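Local coordinates for alkyltransferase-like protein 1 (Schizosaccharomyces pombe, PDB 3GVA), which recognises DNA carrying O6-alkylguanine lesions, flips the damaged base into a hydrophobic pocket and so presents the lesion to nucleotide excision repair, at residues Y25-I28 against A29-V32; K98-L101 against P102-M105. One frame throughout, in Å; residues are numbered along the deposited sequence.

Interaction 1 of 2, residues Y25-I28 against A29-V32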
# COMPACT_ATOMS: atom_id res chain seq x y z
N TYR A 25 2.40 0.38 5.79
CA TYR A 25 1.60 0.46 7.00
C TYR A 25 2.37 1.23 8.08
O TYR A 25 1.81 2.10 8.75
CB TYR A 25 1.27 -0.93 7.54
CG TYR A 25 0.42 -1.79 6.63
CD1 TYR A 25 -0.40 -1.22 5.66
CD2 TYR A 25 0.41 -3.18 6.76
CE1 TYR A 25 -1.21 -2.01 4.84
CE2 TYR A 25 -0.39 -3.98 5.95
CZ TYR A 25 -1.20 -3.39 4.99
OH TYR A 25 -2.00 -4.17 4.19
N GLY A 26 3.65 0.91 8.23
CA GLY A 26 4.48 1.56 9.23
C GLY A 26 4.65 3.04 8.99
O GLY A 26 4.54 3.85 9.92
N GLU A 27 4.93 3.41 7.75
CA GLU A 27 5.12 4.81 7.39
C GLU A 27 3.84 5.60 7.63
O GLU A 27 3.88 6.70 8.18
CB GLU A 27 5.52 4.93 5.91
CG GLU A 27 6.92 4.47 5.60
CD GLU A 27 7.97 5.37 6.22
OE1 GLU A 27 8.67 4.92 7.15
OE2 GLU A 27 8.09 6.53 5.78
N ILE A 28 2.71 5.05 7.23
CA ILE A 28 1.44 5.74 7.40
C ILE A 28 1.12 5.92 8.88
O ILE A 28 0.68 6.99 9.30
CB ILE A 28 0.29 4.96 6.72
CG1 ILE A 28 0.50 4.96 5.20
CG2 ILE A 28 -1.06 5.57 7.09
CD1 ILE A 28 0.42 6.34 4.54
N ALA A 29 1.35 4.87 9.67
CA ALA A 29 1.08 4.93 11.10
C ALA A 29 1.89 6.04 11.75
O ALA A 29 1.38 6.78 12.59
CB ALA A 29 1.40 3.59 11.75
N ARG A 30 3.15 6.17 11.35
CA ARG A 30 4.01 7.22 11.90
C ARG A 30 3.58 8.58 11.36
O ARG A 30 3.70 9.60 12.04
CB ARG A 30 5.48 6.94 11.55
CG ARG A 30 6.09 5.74 12.28
CD ARG A 30 7.60 5.61 12.01
NE ARG A 30 7.92 5.01 10.71
CZ ARG A 30 7.81 3.71 10.44
NH1 ARG A 30 7.39 2.86 11.36
NH2 ARG A 30 8.14 3.25 9.23
N TYR A 31 3.06 8.58 10.14
CA TYR A 31 2.61 9.82 9.51
C TYR A 31 1.36 10.41 10.18
O TYR A 31 1.23 11.63 10.29
CB TYR A 31 2.32 9.58 8.03
CG TYR A 31 1.85 10.82 7.30
CD1 TYR A 31 2.70 11.92 7.14
CD2 TYR A 31 0.56 10.90 6.77
CE1 TYR A 31 2.27 13.05 6.46
CE2 TYR A 31 0.13 12.03 6.10
CZ TYR A 31 1.00 13.10 5.94
OH TYR A 31 0.58 14.22 5.26
N VAL A 32 0.44 9.55 10.61
CA VAL A 32 -0.78 10.03 11.26
C VAL A 32 -0.66 10.16 12.78
O VAL A 32 -1.67 10.26 13.47
CB VAL A 32 -1.99 9.12 10.93
CG1 VAL A 32 -2.23 9.10 9.44
CG2 VAL A 32 -1.78 7.72 11.47
O HOH W 1 8.48 7.35 9.08
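E27 and R30, three residues apart on one helix, meet across its outer surface as a short-range ion pair: R30 NH2 lies 2.7 Å from E27 OE1, and the N-H points almost straight at the oxygen (167°). The two flat groups are far from coplanar, their planes standing 62° apart. The carboxylate oxygen sits at the edge of the guanidinium, close to its plane, whereas the nitrogen meets OE1 on its anti side and somewhat out of the carboxylate plane. Two bends make this possible. The E27 chain turns at chi2, and that of R30 turns back at chi3 (-78°), bringing its end over the preceding turn instead of leaving it to run out into solvent. There the guanidinium lies face-on to the backbone: G26 O is 3.3 Å from R30 CZ, over the centre of the group. A water closes a second route between the same partners, accepting from R30 NE at 2.9 Å and donating to E27 OE1, so the guanidinium is gripped at two places along its edge.

Beneath this polar surface run the i to i+4 backbone bonds, from A29 N to Y25 O at 3.0 Å through to V32 N to I28 O at 2.9 Å, after which V32 leaves helical geometry. On the buried side I28 CG2 approaches V32 CG1 at 4.4 Å, and both side chains pack on A13 of helix 3-14. Y25 turns away from the following turn toward V41 and M45 of helix 38-46, with R39 near. The whole is an amphipathic helix with an i to i+3 salt bridge, set in the helix-turn-helix-type DNA-binding domain of the MGMT family and starting at Y25, the tyrosine implicated in phosphate rotation and nucleotide flipping.

Interaction 2 of 2, residues K98-L101 against P102-M105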
# COMPACT_ATOMS: atom_id res chain seq x y z
N LYS A 98 7.75 -7.47 -7.33
CA LYS A 98 8.44 -6.57 -6.42
C LYS A 98 8.88 -5.27 -7.10
O LYS A 98 8.94 -5.18 -8.32
CB LYS A 98 9.67 -7.29 -5.86
CG LYS A 98 10.49 -6.55 -4.84
CD LYS A 98 11.70 -7.39 -4.42
CE LYS A 98 12.49 -6.75 -3.29
NZ LYS A 98 12.90 -5.35 -3.61
N LEU A 99 9.19 -4.27 -6.29
CA LEU A 99 9.65 -3.01 -6.82
C LEU A 99 10.70 -2.44 -5.88
O LEU A 99 10.77 -2.83 -4.71
CB LEU A 99 8.48 -2.04 -7.01
CG LEU A 99 7.61 -1.73 -5.79
CD1 LEU A 99 8.36 -0.81 -4.85
CD2 LEU A 99 6.31 -1.08 -6.25
N ASN A 100 11.51 -1.52 -6.39
CA ASN A 100 12.55 -0.88 -5.60
C ASN A 100 11.88 0.17 -4.71
O ASN A 100 11.59 1.28 -5.15
CB ASN A 100 13.58 -0.26 -6.56
CG ASN A 100 14.67 0.50 -5.83
OD1 ASN A 100 15.00 0.19 -4.69
ND2 ASN A 100 15.24 1.49 -6.50
N LEU A 101 11.64 -0.19 -3.45
CA LEU A 101 10.95 0.70 -2.51
C LEU A 101 11.53 2.10 -2.36
O LEU A 101 10.82 3.09 -2.51
CB LEU A 101 10.83 0.02 -1.13
CG LEU A 101 10.02 0.79 -0.08
CD1 LEU A 101 8.57 0.94 -0.54
CD2 LEU A 101 10.07 0.07 1.25
N PRO A 102 12.83 2.22 -2.05
CA PRO A 102 13.42 3.56 -1.89
C PRO A 102 13.23 4.46 -3.11
O PRO A 102 13.17 5.68 -2.99
CB PRO A 102 14.90 3.26 -1.59
CG PRO A 102 15.11 1.89 -2.18
CD PRO A 102 13.84 1.18 -1.82
N GLU A 103 13.10 3.86 -4.28
CA GLU A 103 12.91 4.62 -5.50
C GLU A 103 11.52 5.23 -5.65
O GLU A 103 11.36 6.24 -6.32
CB GLU A 103 13.21 3.74 -6.72
CG GLU A 103 12.91 4.38 -8.07
CD GLU A 103 13.41 3.55 -9.22
OE1 GLU A 103 13.18 3.92 -10.39
OE2 GLU A 103 14.05 2.51 -8.96
N TYR A 104 10.51 4.61 -5.04
CA TYR A 104 9.14 5.12 -5.15
C TYR A 104 8.52 5.53 -3.82
O TYR A 104 7.41 6.07 -3.79
CB TYR A 104 8.24 4.08 -5.82
CG TYR A 104 8.68 3.69 -7.21
CD1 TYR A 104 9.57 2.64 -7.42
CD2 TYR A 104 8.21 4.39 -8.32
CE1 TYR A 104 9.98 2.29 -8.72
CE2 TYR A 104 8.61 4.06 -9.61
CZ TYR A 104 9.49 3.01 -9.81
OH TYR A 104 9.84 2.65 -11.09
N MET A 105 9.23 5.27 -2.73
CA MET A 105 8.76 5.62 -1.39
C MET A 105 8.32 7.08 -1.31
O MET A 105 9.06 7.98 -1.71
CB MET A 105 9.88 5.38 -0.38
CG MET A 105 9.55 5.84 1.02
SD MET A 105 8.51 4.67 1.86
CE MET A 105 9.74 3.76 2.74
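N100 ND2 donates to E103 OE2 at 2.9 Å, a nearly straight bond (163°) that joins the residue just ahead of a short helical turn to one within it. The carboxylate oxygen lies close to the amide plane and accepts the N-H on its anti lone pair, although the two flat groups are turned 75° against each other. Both side chains have CG anti to the backbone N and cross at about a right angle, and E103 continues extended (chi2 171°), which carries its carboxylate to the amide. In the backbone, L101 O takes two donors: M105 N at 2.7 Å, nearly in line with the carbonyl, and Y104 N at 3.0 Å, well above its plane. E103 N adds a weak bond to N100 O.

Around this polar frame, N100 OD1 rests against P102 CG, while N100 O lies at the edge of the Y104 ring, 3.3 Å from CD1. L101 CD2 meets M105 CE at 4.0 Å, the methionine chain bending at chi2 and chi3 to return toward the leucine. The turn follows strand 97-98, whose K98 pairs with Y90 of strand 90-91; L99 and L101 pack on I60, and Y104 OH is hydrogen-bonded to E88 N.

In the fold
Along the chain the two contacts come in series, interaction 1 on helix 25-31 and interaction 2 at the short helical turn that follows strand 97-98; helices 38-46 and 73-84 and strand 90-91 come between them, and interaction 2 begins at the end of strand 97-98. Their centres are about 17 Å apart, yet they touch: E27 CG packs against M105 SD at 4.1 Å. Beyond M105 the C-terminal residues run along helix 25-31, where W106 meets the Y31 ring edge-to-face and P108 also touches Y31. The C-terminal residues thus lie against helix 25-31, which begins at Y25, joining distant parts of the sequence in one compact single-chain fold.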